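Local atomic coordinates of replicative DNA helicase (PDB entry 6RIY), a protein that carries an intein, the domain crystallised here, which probably excises itself from the helicase precursor and joins the flanking sequences by protein splicing. Residues Asp84-Ala89 with Val109-Ala114; Ala3-Leu8 with Val58-Ala63; Thr34-Ala39 with Val125-Pro130. All blocks are in the same frame, centred on the assembly; numbering follows the deposited sequence.

Interaction 1 of 3, residues Asp84-Ala89 with Val109-Ala114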
ATOM      1  N   ASP A  84       2.156  14.905  -6.594  1.00 27.33           N
ATOM      2  CA  ASP A  84       2.514  13.498  -6.741  1.00 17.74           C
ATOM      3  C   ASP A  84       1.353  12.695  -7.324  1.00 17.06           C
ATOM      4  O   ASP A  84       0.209  12.842  -6.884  1.00 20.76           O
ATOM      5  CB  ASP A  84       2.948  12.912  -5.392  1.00 18.63           C
ATOM      6  CG  ASP A  84       4.351  13.347  -4.988  1.00 21.17           C
ATOM      7  OD1 ASP A  84       5.197  13.553  -5.881  1.00 23.13           O
ATOM      8  OD2 ASP A  84       4.613  13.480  -3.773  1.00 25.36           O
ATOM      9  N   ARG A  85       1.648  11.878  -8.340  1.00 19.08           N
ATOM     10  CA  ARG A  85       0.699  10.940  -8.931  1.00 20.93           C
ATOM     11  C   ARG A  85       1.282   9.535  -8.896  1.00 21.61           C
ATOM     12  O   ARG A  85       2.455   9.337  -9.228  1.00 22.99           O
ATOM     13  CB  ARG A  85       0.373  11.278 -10.391  1.00 23.55           C
ATOM     14  CG  ARG A  85      -0.520  12.480 -10.607  1.00 29.79           C
ATOM     15  CD  ARG A  85      -0.872  12.614 -12.086  1.00 30.92           C
ATOM     16  NE  ARG A  85      -1.492  13.899 -12.382  1.00 37.37           N
ATOM     17  CZ  ARG A  85      -2.791  14.147 -12.257  1.00 39.82           C
ATOM     18  NH1 ARG A  85      -3.615  13.195 -11.836  1.00 35.26           N
ATOM     19  NH2 ARG A  85      -3.265  15.351 -12.555  1.00 40.41           N
ATOM     20  N   ILE A  86       0.446   8.565  -8.538  1.00 19.84           N
ATOM     21  CA  ILE A  86       0.833   7.156  -8.538  1.00 17.51           C
ATOM     22  C   ILE A  86       0.809   6.635  -9.972  1.00 20.02           C
ATOM     23  O   ILE A  86      -0.217   6.714 -10.658  1.00 23.83           O
ATOM     24  CB  ILE A  86      -0.098   6.328  -7.643  1.00 18.10           C
ATOM     25  CG1 ILE A  86      -0.073   6.837  -6.194  1.00 18.06           C
ATOM     26  CG2 ILE A  86       0.265   4.860  -7.739  1.00 18.35           C
ATOM     27  CD1 ILE A  86       1.233   6.552  -5.441  1.00 15.90           C
ATOM     28  N   VAL A  87       1.931   6.073 -10.423  1.00 20.35           N
ATOM     29  CA  VAL A  87       2.110   5.690 -11.820  1.00 25.10           C
ATOM     30  C   VAL A  87       2.719   4.295 -11.885  1.00 31.02           C
ATOM     31  O   VAL A  87       3.667   3.992 -11.149  1.00 35.84           O
ATOM     32  CB  VAL A  87       2.994   6.714 -12.568  1.00 24.57           C
ATOM     33  CG1 VAL A  87       3.742   6.050 -13.715  1.00 29.03           C
ATOM     34  CG2 VAL A  87       2.148   7.887 -13.073  1.00 30.37           C
ATOM     35  N   VAL A  88       2.189   3.453 -12.781  1.00 39.01           N
ATOM     36  CA  VAL A  88       2.633   2.072 -12.927  1.00 40.51           C
ATOM     37  C   VAL A  88       2.922   1.761 -14.387  1.00 37.20           C
ATOM     38  O   VAL A  88       2.522   2.486 -15.296  1.00 40.27           O
ATOM     39  CB  VAL A  88       1.603   1.064 -12.388  1.00 41.32           C
ATOM     40  CG1 VAL A  88       1.612   1.087 -10.897  1.00 40.27           C
ATOM     41  CG2 VAL A  88       0.221   1.378 -12.949  1.00 44.30           C
ATOM     42  N   ALA A  89       3.621   0.644 -14.586  1.00 44.15           N
ATOM     43  CA  ALA A  89       3.835   0.028 -15.892  1.00 51.54           C
ATOM     44  C   ALA A  89       4.466   0.985 -16.894  1.00 57.95           C
ATOM     45  O   ALA A  89       4.598   0.657 -18.075  1.00 64.72           O
ATOM     46  CB  ALA A  89       2.520  -0.518 -16.440  1.00 51.46           C
ATOM     47  N   VAL A 109      -3.823   7.355  -9.688  1.00 16.62           N
ATOM     48  CA  VAL A 109      -4.474   8.320  -8.804  1.00 17.67           C
ATOM     49  C   VAL A 109      -3.486   9.427  -8.458  1.00 22.21           C
ATOM     50  O   VAL A 109      -2.273   9.282  -8.620  1.00 19.43           O
ATOM     51  CB  VAL A 109      -5.004   7.700  -7.485  1.00 15.62           C
ATOM     52  CG1 VAL A 109      -6.238   6.839  -7.720  1.00 23.79           C
ATOM     53  CG2 VAL A 109      -3.890   6.937  -6.759  1.00 13.70           C
ATOM     54  N   GLN A 110      -4.025  10.539  -7.960  1.00 16.61           N
ATOM     55  CA  GLN A 110      -3.243  11.662  -7.458  1.00 16.69           C
ATOM     56  C   GLN A 110      -3.245  11.631  -5.933  1.00 16.00           C
ATOM     57  O   GLN A 110      -4.248  11.262  -5.315  1.00 14.95           O
ATOM     58  CB  GLN A 110      -3.826  12.984  -7.967  1.00 18.86           C
ATOM     59  CG  GLN A 110      -2.995  14.227  -7.701  1.00 22.55           C
ATOM     60  CD  GLN A 110      -3.172  15.269  -8.782  1.00 29.00           C
ATOM     61  OE1 GLN A 110      -4.297  15.595  -9.165  1.00 30.45           O
ATOM     62  NE2 GLN A 110      -2.059  15.797  -9.289  1.00 23.12           N
ATOM     63  N   ILE A 111      -2.117  12.009  -5.327  1.00 14.71           N
ATOM     64  CA  ILE A 111      -2.079  12.188  -3.878  1.00 14.82           C
ATOM     65  C   ILE A 111      -2.814  13.471  -3.522  1.00 18.13           C
ATOM     66  O   ILE A 111      -2.519  14.550  -4.056  1.00 20.36           O
ATOM     67  CB  ILE A 111      -0.640  12.213  -3.354  1.00 22.83           C
ATOM     68  CG1 ILE A 111      -0.103  10.785  -3.233  1.00 27.99           C
ATOM     69  CG2 ILE A 111      -0.587  12.904  -1.966  1.00 21.40           C
ATOM     70  CD1 ILE A 111       0.327  10.159  -4.551  1.00 25.27           C
ATOM     71  N   GLU A 112      -3.801  13.357  -2.635  1.00 15.33           N
ATOM     72  CA  GLU A 112      -4.479  14.550  -2.155  1.00 19.24           C
ATOM     73  C   GLU A 112      -3.829  15.095  -0.897  1.00 23.55           C
ATOM     74  O   GLU A 112      -3.664  16.311  -0.761  1.00 28.78           O
ATOM     75  CB  GLU A 112      -5.957  14.259  -1.894  1.00 23.15           C
ATOM     76  CG  GLU A 112      -6.752  13.892  -3.141  1.00 28.64           C
ATOM     77  CD  GLU A 112      -7.098  15.090  -4.012  1.00 31.83           C
ATOM     78  OE1 GLU A 112      -6.308  16.057  -4.065  1.00 31.98           O
ATOM     79  OE2 GLU A 112      -8.177  15.068  -4.643  1.00 33.56           O
ATOM     80  N   SER A 113      -3.452  14.215   0.026  1.00 18.87           N
ATOM     81  CA  SER A 113      -2.805  14.653   1.248  1.00 20.36           C
ATOM     82  C   SER A 113      -2.171  13.442   1.906  1.00 16.94           C
ATOM     83  O   SER A 113      -2.588  12.304   1.676  1.00 14.55           O
ATOM     84  CB  SER A 113      -3.797  15.328   2.202  1.00 28.74           C
ATOM     85  OG  SER A 113      -4.814  14.420   2.596  1.00 27.15           O
ATOM     86  N   ALA A 114      -1.137  13.706   2.701  1.00 17.04           N
ATOM     87  CA  ALA A 114      -0.537  12.718   3.585  1.00 14.46           C
ATOM     88  C   ALA A 114      -0.259  13.423   4.901  1.00 16.18           C
ATOM     89  O   ALA A 114       0.425  14.451   4.922  1.00 23.04           O
ATOM     90  CB  ALA A 114       0.746  12.131   2.992  1.00 17.58           C
TER

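Interaction 2 of 3, residues Ala3-Leu8 with Val58-Ala63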
ATOM      1  N   ALA A   3      -1.643  -0.445   7.756  1.00  7.02           N
ATOM      2  CA  ALA A   3      -2.512  -0.749   8.892  1.00  7.24           C
ATOM      3  C   ALA A   3      -3.200  -2.094   8.701  1.00  9.72           C
ATOM      4  O   ALA A   3      -3.568  -2.468   7.584  1.00  7.28           O
ATOM      5  CB  ALA A   3      -3.565   0.353   9.046  1.00 10.45           C
ATOM      6  N   LEU A   4      -3.384  -2.822   9.809  1.00  8.14           N
ATOM      7  CA  LEU A   4      -4.015  -4.139   9.749  1.00  7.29           C
ATOM      8  C   LEU A   4      -5.393  -4.101   9.115  1.00  7.46           C
ATOM      9  O   LEU A   4      -5.839  -5.110   8.559  1.00 10.35           O
ATOM     10  CB  LEU A   4      -4.148  -4.732  11.144  1.00  8.19           C
ATOM     11  CG  LEU A   4      -2.896  -4.862  12.012  1.00  8.98           C
ATOM     12  CD1 LEU A   4      -3.212  -5.744  13.225  1.00 10.11           C
ATOM     13  CD2 LEU A   4      -1.771  -5.449  11.190  1.00 13.27           C
ATOM     14  N   TYR A   5      -6.110  -2.989   9.254  1.00  7.89           N
ATOM     15  CA  TYR A   5      -7.477  -2.916   8.759  1.00 12.50           C
ATOM     16  C   TYR A   5      -7.546  -2.538   7.292  1.00 10.28           C
ATOM     17  O   TYR A   5      -8.657  -2.368   6.771  1.00 13.22           O
ATOM     18  CB  TYR A   5      -8.317  -1.932   9.587  1.00 11.02           C
ATOM     19  CG  TYR A   5      -7.731  -0.535   9.770  1.00 14.68           C
ATOM     20  CD1 TYR A   5      -7.482   0.289   8.682  1.00 21.53           C
ATOM     21  CD2 TYR A   5      -7.477  -0.034  11.039  1.00 15.92           C
ATOM     22  CE1 TYR A   5      -6.963   1.556   8.846  1.00 21.10           C
ATOM     23  CE2 TYR A   5      -6.960   1.238  11.217  1.00 20.52           C
ATOM     24  CZ  TYR A   5      -6.701   2.024  10.115  1.00 23.53           C
ATOM     25  OH  TYR A   5      -6.196   3.290  10.281  1.00 25.92           O
ATOM     26  N   THR A   6      -6.401  -2.407   6.629  1.00  9.63           N
ATOM     27  CA  THR A   6      -6.390  -2.017   5.224  1.00  8.03           C
ATOM     28  C   THR A   6      -6.989  -3.137   4.392  1.00  7.21           C
ATOM     29  O   THR A   6      -6.493  -4.267   4.454  1.00  9.60           O
ATOM     30  CB  THR A   6      -4.982  -1.728   4.716  1.00  7.45           C
ATOM     31  OG1 THR A   6      -4.326  -0.766   5.555  1.00  8.80           O
ATOM     32  CG2 THR A   6      -5.063  -1.174   3.283  1.00  6.79           C
ATOM     33  N   PRO A   7      -8.054  -2.890   3.636  1.00  8.01           N
ATOM     34  CA  PRO A   7      -8.570  -3.930   2.740  1.00  8.39           C
ATOM     35  C   PRO A   7      -7.676  -4.053   1.515  1.00  7.87           C
ATOM     36  O   PRO A   7      -7.247  -3.054   0.935  1.00 10.46           O
ATOM     37  CB  PRO A   7      -9.966  -3.418   2.368  1.00  9.80           C
ATOM     38  CG  PRO A   7      -9.839  -1.927   2.451  1.00 14.34           C
ATOM     39  CD  PRO A   7      -8.822  -1.637   3.539  1.00  8.95           C
ATOM     40  N   LEU A   8      -7.372  -5.297   1.144  1.00  7.77           N
ATOM     41  CA  LEU A   8      -6.553  -5.590  -0.026  1.00  9.22           C
ATOM     42  C   LEU A   8      -7.348  -6.436  -1.007  1.00  8.62           C
ATOM     43  O   LEU A   8      -7.930  -7.446  -0.600  1.00 10.32           O
ATOM     44  CB  LEU A   8      -5.278  -6.350   0.377  1.00  9.79           C
ATOM     45  CG  LEU A   8      -4.451  -5.717   1.493  1.00  7.09           C
ATOM     46  CD1 LEU A   8      -3.270  -6.630   1.843  1.00  7.91           C
ATOM     47  CD2 LEU A   8      -3.952  -4.352   1.045  1.00  6.19           C
ATOM     48  N   VAL A  58      -8.383   6.000   1.225  1.00 14.24           N
ATOM     49  CA  VAL A  58      -7.557   6.458   2.333  1.00 12.71           C
ATOM     50  C   VAL A  58      -6.855   5.240   2.919  1.00 12.85           C
ATOM     51  O   VAL A  58      -7.516   4.278   3.326  1.00 14.12           O
ATOM     52  CB  VAL A  58      -8.389   7.174   3.407  1.00 16.67           C
ATOM     53  CG1 VAL A  58      -7.553   7.412   4.657  1.00 13.72           C
ATOM     54  CG2 VAL A  58      -8.940   8.485   2.852  1.00 19.95           C
ATOM     55  N   ILE A  59      -5.526   5.278   2.950  1.00 11.85           N
ATOM     56  CA  ILE A  59      -4.713   4.197   3.494  1.00 13.25           C
ATOM     57  C   ILE A  59      -3.840   4.762   4.605  1.00 12.31           C
ATOM     58  O   ILE A  59      -3.194   5.797   4.426  1.00 14.44           O
ATOM     59  CB  ILE A  59      -3.841   3.548   2.405  1.00  8.81           C
ATOM     60  CG1 ILE A  59      -4.721   2.905   1.342  1.00 13.15           C
ATOM     61  CG2 ILE A  59      -2.893   2.490   3.022  1.00  9.70           C
ATOM     62  CD1 ILE A  59      -3.939   2.437   0.153  1.00 11.03           C
ATOM     63  N   VAL A  60      -3.805   4.073   5.738  1.00  8.59           N
ATOM     64  CA  VAL A  60      -2.908   4.413   6.832  1.00  8.23           C
ATOM     65  C   VAL A  60      -1.693   3.504   6.743  1.00  7.83           C
ATOM     66  O   VAL A  60      -1.824   2.273   6.659  1.00 10.12           O
ATOM     67  CB  VAL A  60      -3.619   4.289   8.184  1.00 11.49           C
ATOM     68  CG1 VAL A  60      -2.640   4.445   9.326  1.00 10.18           C
ATOM     69  CG2 VAL A  60      -4.729   5.336   8.259  1.00 12.66           C
ATOM     70  N   ALA A  61      -0.515   4.112   6.711  1.00  7.68           N
ATOM     71  CA  ALA A  61       0.711   3.374   6.479  1.00  9.31           C
ATOM     72  C   ALA A  61       1.791   3.951   7.371  1.00 10.61           C
ATOM     73  O   ALA A  61       1.711   5.103   7.810  1.00 11.28           O
ATOM     74  CB  ALA A  61       1.147   3.442   5.011  1.00 14.31           C
ATOM     75  N   ASP A  62       2.822   3.152   7.631  1.00 10.82           N
ATOM     76  CA  ASP A  62       3.876   3.718   8.448  1.00 12.76           C
ATOM     77  C   ASP A  62       4.654   4.756   7.641  1.00  9.91           C
ATOM     78  O   ASP A  62       4.535   4.861   6.409  1.00 12.36           O
ATOM     79  CB  ASP A  62       4.778   2.624   9.027  1.00 19.45           C
ATOM     80  CG  ASP A  62       5.800   2.125   8.055  1.00 30.47           C
ATOM     81  OD1 ASP A  62       5.501   2.043   6.849  1.00 31.98           O
ATOM     82  OD2 ASP A  62       6.915   1.797   8.512  1.00 40.89           O
ATOM     83  N   ALA A  63       5.399   5.584   8.368  1.00 13.55           N
ATOM     84  CA  ALA A  63       6.030   6.742   7.744  1.00 12.65           C
ATOM     85  C   ALA A  63       6.975   6.349   6.620  1.00 13.00           C
ATOM     86  O   ALA A  63       7.148   7.117   5.661  1.00 15.41           O
ATOM     87  CB  ALA A  63       6.783   7.551   8.803  1.00 12.88           C
TER
HETATM   88  O   HOH W   1      -5.466   1.695   5.859  1.00 11.64           O

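Interaction 3 of 3, residues Thr34-Ala39 with Val125-Pro130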
ATOM      1  N   THR A  34      -0.635 -12.142  -7.477  1.00 14.31           N
ATOM      2  CA  THR A  34       0.759 -12.233  -7.065  1.00 16.46           C
ATOM      3  C   THR A  34       0.806 -12.889  -5.690  1.00 19.22           C
ATOM      4  O   THR A  34      -0.060 -12.648  -4.847  1.00 20.07           O
ATOM      5  CB  THR A  34       1.444 -10.846  -7.060  1.00 17.27           C
ATOM      6  OG1 THR A  34       2.858 -10.997  -6.880  1.00 20.28           O
ATOM      7  CG2 THR A  34       0.886  -9.943  -5.967  1.00 11.99           C
ATOM      8  N   ARG A  35       1.792 -13.756  -5.479  1.00 16.37           N
ATOM      9  CA  ARG A  35       1.835 -14.575  -4.272  1.00 15.17           C
ATOM     10  C   ARG A  35       2.605 -13.859  -3.169  1.00 19.54           C
ATOM     11  O   ARG A  35       3.609 -13.194  -3.421  1.00 14.37           O
ATOM     12  CB  ARG A  35       2.479 -15.930  -4.577  1.00 18.37           C
ATOM     13  CG  ARG A  35       2.503 -16.931  -3.438  1.00 28.25           C
ATOM     14  CD  ARG A  35       3.271 -18.170  -3.878  1.00 37.96           C
ATOM     15  NE  ARG A  35       3.241 -19.247  -2.892  1.00 44.27           N
ATOM     16  CZ  ARG A  35       4.043 -19.315  -1.833  1.00 49.54           C
ATOM     17  NH1 ARG A  35       4.935 -18.355  -1.608  1.00 48.96           N
ATOM     18  NH2 ARG A  35       3.949 -20.337  -0.993  1.00 50.44           N
ATOM     19  N   VAL A  36       2.131 -14.007  -1.941  1.00 15.02           N
ATOM     20  CA  VAL A  36       2.825 -13.446  -0.791  1.00 12.88           C
ATOM     21  C   VAL A  36       3.960 -14.392  -0.430  1.00 14.67           C
ATOM     22  O   VAL A  36       3.734 -15.582  -0.191  1.00 16.79           O
ATOM     23  CB  VAL A  36       1.849 -13.243   0.378  1.00 17.89           C
ATOM     24  CG1 VAL A  36       2.565 -12.766   1.634  1.00 17.03           C
ATOM     25  CG2 VAL A  36       0.759 -12.241  -0.046  1.00 14.69           C
ATOM     26  N   VAL A  37       5.192 -13.882  -0.442  1.00 15.21           N
ATOM     27  CA  VAL A  37       6.343 -14.717  -0.131  1.00 17.31           C
ATOM     28  C   VAL A  37       6.809 -14.533   1.309  1.00 18.15           C
ATOM     29  O   VAL A  37       7.531 -15.400   1.828  1.00 19.28           O
ATOM     30  CB  VAL A  37       7.508 -14.462  -1.112  1.00 24.16           C
ATOM     31  CG1 VAL A  37       7.119 -14.884  -2.519  1.00 21.73           C
ATOM     32  CG2 VAL A  37       7.918 -13.010  -1.097  1.00 25.23           C
ATOM     33  N   ALA A  38       6.405 -13.452   1.970  1.00 24.59           N
ATOM     34  CA  ALA A  38       6.765 -13.214   3.358  1.00 24.49           C
ATOM     35  C   ALA A  38       5.767 -12.227   3.941  1.00 20.67           C
ATOM     36  O   ALA A  38       5.146 -11.440   3.220  1.00 16.13           O
ATOM     37  CB  ALA A  38       8.199 -12.691   3.494  1.00 20.35           C
ATOM     38  N   ALA A  39       5.615 -12.282   5.262  1.00 16.88           N
ATOM     39  CA  ALA A  39       4.692 -11.387   5.943  1.00 16.72           C
ATOM     40  C   ALA A  39       5.155 -11.239   7.381  1.00 21.29           C
ATOM     41  O   ALA A  39       5.334 -12.241   8.078  1.00 22.90           O
ATOM     42  CB  ALA A  39       3.258 -11.919   5.884  1.00 17.12           C
ATOM     43  N   VAL A 125       4.302  -7.034   3.887  1.00 16.58           N
ATOM     44  CA  VAL A 125       4.330  -8.253   3.090  1.00 18.77           C
ATOM     45  C   VAL A 125       5.430  -8.106   2.046  1.00 18.03           C
ATOM     46  O   VAL A 125       5.811  -6.999   1.659  1.00 16.95           O
ATOM     47  CB  VAL A 125       2.977  -8.540   2.402  1.00 15.42           C
ATOM     48  CG1 VAL A 125       1.870  -8.703   3.430  1.00 17.89           C
ATOM     49  CG2 VAL A 125       2.632  -7.412   1.418  1.00 17.76           C
ATOM     50  N   GLU A 126       5.938  -9.242   1.584  1.00 15.51           N
ATOM     51  CA  GLU A 126       6.725  -9.283   0.362  1.00 20.27           C
ATOM     52  C   GLU A 126       5.982 -10.133  -0.659  1.00 14.39           C
ATOM     53  O   GLU A 126       5.347 -11.126  -0.302  1.00 15.32           O
ATOM     54  CB  GLU A 126       8.125  -9.833   0.623  1.00 18.93           C
ATOM     55  CG  GLU A 126       8.834  -9.134   1.778  1.00 26.55           C
ATOM     56  CD  GLU A 126      10.277  -9.567   1.951  1.00 40.92           C
ATOM     57  OE1 GLU A 126      10.987  -9.707   0.932  1.00 43.43           O
ATOM     58  OE2 GLU A 126      10.705  -9.765   3.109  1.00 39.56           O
ATOM     59  N   VAL A 127       6.048  -9.747  -1.930  1.00 13.16           N
ATOM     60  CA  VAL A 127       5.297 -10.439  -2.968  1.00 12.77           C
ATOM     61  C   VAL A 127       6.245 -10.878  -4.076  1.00 17.93           C
ATOM     62  O   VAL A 127       7.377 -10.408  -4.179  1.00 17.07           O
ATOM     63  CB  VAL A 127       4.155  -9.570  -3.529  1.00 10.79           C
ATOM     64  CG1 VAL A 127       3.094  -9.356  -2.437  1.00 12.17           C
ATOM     65  CG2 VAL A 127       4.709  -8.245  -4.013  1.00 14.43           C
ATOM     66  N   ASP A 128       5.770 -11.810  -4.904  1.00 14.38           N
ATOM     67  CA  ASP A 128       6.651 -12.523  -5.819  1.00 16.06           C
ATOM     68  C   ASP A 128       6.711 -11.896  -7.209  1.00 15.39           C
ATOM     69  O   ASP A 128       7.108 -12.566  -8.165  1.00 29.02           O
ATOM     70  CB  ASP A 128       6.248 -13.997  -5.901  1.00 23.53           C
ATOM     71  CG  ASP A 128       5.023 -14.237  -6.763  1.00 29.11           C
ATOM     72  OD1 ASP A 128       4.267 -13.285  -7.053  1.00 32.46           O
ATOM     73  OD2 ASP A 128       4.822 -15.405  -7.152  1.00 36.83           O
ATOM     74  N   ASN A 129       6.361 -10.654  -7.336  1.00 13.61           N
ATOM     75  CA  ASN A 129       6.581 -10.071  -8.648  1.00 15.36           C
ATOM     76  C   ASN A 129       7.780  -9.127  -8.601  1.00 14.84           C
ATOM     77  O   ASN A 129       8.058  -8.518  -7.564  1.00 13.39           O
ATOM     78  CB  ASN A 129       5.335  -9.330  -9.152  1.00 12.28           C
ATOM     79  CG  ASN A 129       4.947  -8.169  -8.274  1.00 14.62           C
ATOM     80  OD1 ASN A 129       5.440  -7.054  -8.450  1.00 15.18           O
ATOM     81  ND2 ASN A 129       4.028  -8.409  -7.346  1.00 12.33           N
ATOM     82  N   PRO A 130       8.519  -9.003  -9.705  1.00 15.25           N
ATOM     83  CA  PRO A 130       9.778  -8.245  -9.658  1.00 16.31           C
ATOM     84  C   PRO A 130       9.594  -6.767  -9.364  1.00 15.13           C
ATOM     85  O   PRO A 130      10.518  -6.133  -8.836  1.00 16.55           O
ATOM     86  CB  PRO A 130      10.386  -8.488 -11.050  1.00 18.26           C
ATOM     87  CG  PRO A 130       9.262  -8.929 -11.907  1.00 17.80           C
ATOM     88  CD  PRO A 130       8.338  -9.690 -10.994  1.00 16.53           C
TER
HETATM   89  O   HOH W   2       2.522 -15.116  -8.321  1.00 38.75           O

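Interaction 1 of 3, residues Asp84-Ala89 with Val109-Ala114
One face of the Arg85 guanidinium is covered by the carboxamide of Gln110, whose NE2 sits over the centre of the group, 3.5 Å from Arg85 CZ. The two planes are tilted by 30°, so this is an inclined overlap rather than a parallel one, and OE1 of Gln110 comes no nearer to NH2 of Arg85 than 3.6 Å. The arginine reaches this place with an extended chain from CG to NE. The glutamine first leaves its strand with CG opposite the backbone N (chi1 -171°), then bends at chi2, and its NE2 also gives a weak hydrogen bond to Gly82 O. Beneath these polar ends the backbones of Arg85 and Gln110 form an antiparallel non-hydrogen-bonded pair. On either side of that pair lies a backbone bond: Ile111 N donates to Asp84 O at 2.9 Å, almost straight at 169°, and Ile86 N donates to Val109 O at 2.8 Å. The pairing adds strand 85-87 to the four-stranded antiparallel sheet of this beta-rich intein as one of its two edge strands, with strand 107-117 separating it from strand 48-53. On the face that carries Ile86 and Val109 the contact is apolar. CG1 of Ile86 lies 3.9 Å from CG2 of Val109, the two side chains running alongside each other, and the same CG1 is 3.7 Å from CD1 of Ile111, which comes across it at roughly a right angle. Phe53 touches all three of these residues, while Pro142 of strand 141-144 packs on Ile86. CD1 of Ile111 also reaches the foot of the Asp84 side chain, 3.9 Å from its CB; beyond it, OD1 of the buried Asp84 carboxylate is held by a salt bridge to Arg80 NH2.

Interaction 2 of 3, residues Ala3-Leu8 with Val58-Ala63
The backbone of Ala3 meets that of Val60 through a single direct hydrogen bond, Ala3 N to Val60 O, 2.9 Å long and nearly straight at 166°. Past this point the two segments part, for Ala3 to Thr6 form a type I beta turn closed by Thr6 N on Ala3 O at 3.0 Å, whereas residues 58-62 continue as a strand. The carbonyl oxygen of Ala3 is gripped twice: Thr6 OG1 also donates to it, at 2.8 Å, from the same face of the carbonyl plane as Thr6 N. A water carries the contact further. It donates to Thr6 OG1 at 2.7 Å and accepts from Val60 N at 2.9 Å, so both backbone polar groups of Val60 are satisfied from the turn, the C=O directly and the N-H through solvent. Donating to Ala3 O while accepting from this water sets the orientation of the Thr6 hydroxyl. In the beta-rich intein the turn leads from strand 2-3 into strand 7-9, and strand 58-62, at the edge of another sheet, runs beside it. The first residue of the chain lies close by, with Ala1 N hydrogen-bonded to Asp62 OD1. Among the side chains, Tyr5 arches over Ala3. Its CG stands between the backbone N and the carbonyl carbon (chi1 52°), which brings one ring face above Ala3 CB, the methyl lying toward the rim. The hydroxyl end then reaches the isopropyl group of Val60, with Tyr5 OH only 3.2 Å from Val60 CG2, a tight approach at the ring edge. CB of Ala3 faces CB of Val60 at 4.0 Å, and Val120 from a loop touches both residues. More loosely, the methyl CG2 of Thr6 borders CG2 of Ile59.

Interaction 3 of 3, residues Thr34-Ala39 with Val125-Pro130
Val37 and Ala38 both face Glu126 in a classic beta bulge in the antiparallel pairing of strands 33-39 and 122-127. Glu126 O accepts from Val37 N at 2.8 Å. The same Glu126 O also takes a weak bond from Ala38 N at 3.4 Å, while Glu126 N answers to Ala38 O. The extra residue shifts the register by one between the non-hydrogen-bonded pairs Val36 with Val127 and Ala39 with Val125. Those four residues face the same way; loop residue Val20 packs on Val36 and Val125, and Met17, also in a loop, touches Val125. Such a sheet, in which strand 122-127 lies between strands 33-39 and 2-3, is consistent with the Hedgehog/intein fold. CG2 of Val37 lies against the backbone, 3.3 Å from Glu126 O, and beside Glu126 CB, while its CG1 meets CB of Asp128 at 3.6 Å, the two side chains crossing at about a right angle.

Where strand 122-127 ends, a polar cluster joins the backbone pairing, which persists here as a weak bond from Asp128 N to Arg35 O. Asp128 is turned back on the strand by a chi1 of 77°, which lays its carboxylate beside Thr34 and Arg35. Its OD1 has two donors: Thr34 OG1, 2.7 Å away and met nearly along the C-O axis, and Arg35 N, which arrives from above the carboxylate plane at 3.0 Å. OD2 receives a hydrogen bond from a water. The Thr34 hydroxyl thus donates to Asp128 OD1 and accepts from Asn129 ND2. Asn129 in turn is positioned from outside, since its ND2 also bonds to Leu133 O. The bond from Asn129 ND2 to Thr34 OG1 measures 2.9 Å, with the hydroxyl oxygen practically in the amide plane and an angle of 174° at the hydrogen.

Overall arrangement
From the N terminus, residues 3-8 and then 34-39 each wait for a later partner. Residues 58-63 arrive first and close interaction 2 over 49 intervening residues; because 34-39 lies inside that loop and 125-130 outside it, interactions 2 and 3 cross. Interaction 1 follows in series after interaction 2, joining 84-89 to 109-114 across a largely unmodelled connection, and is nested within the long loop that interaction 3 closes. Interactions 1 and 2 reach opposite edge strands of one sheet, their centres about 16 Å apart. Interaction 3 belongs to another sheet, its centre about 22 Å from that of interaction 1; interaction 2 connects the two sheets through Ala3, which ends strand 2-3 beside strand 122-127.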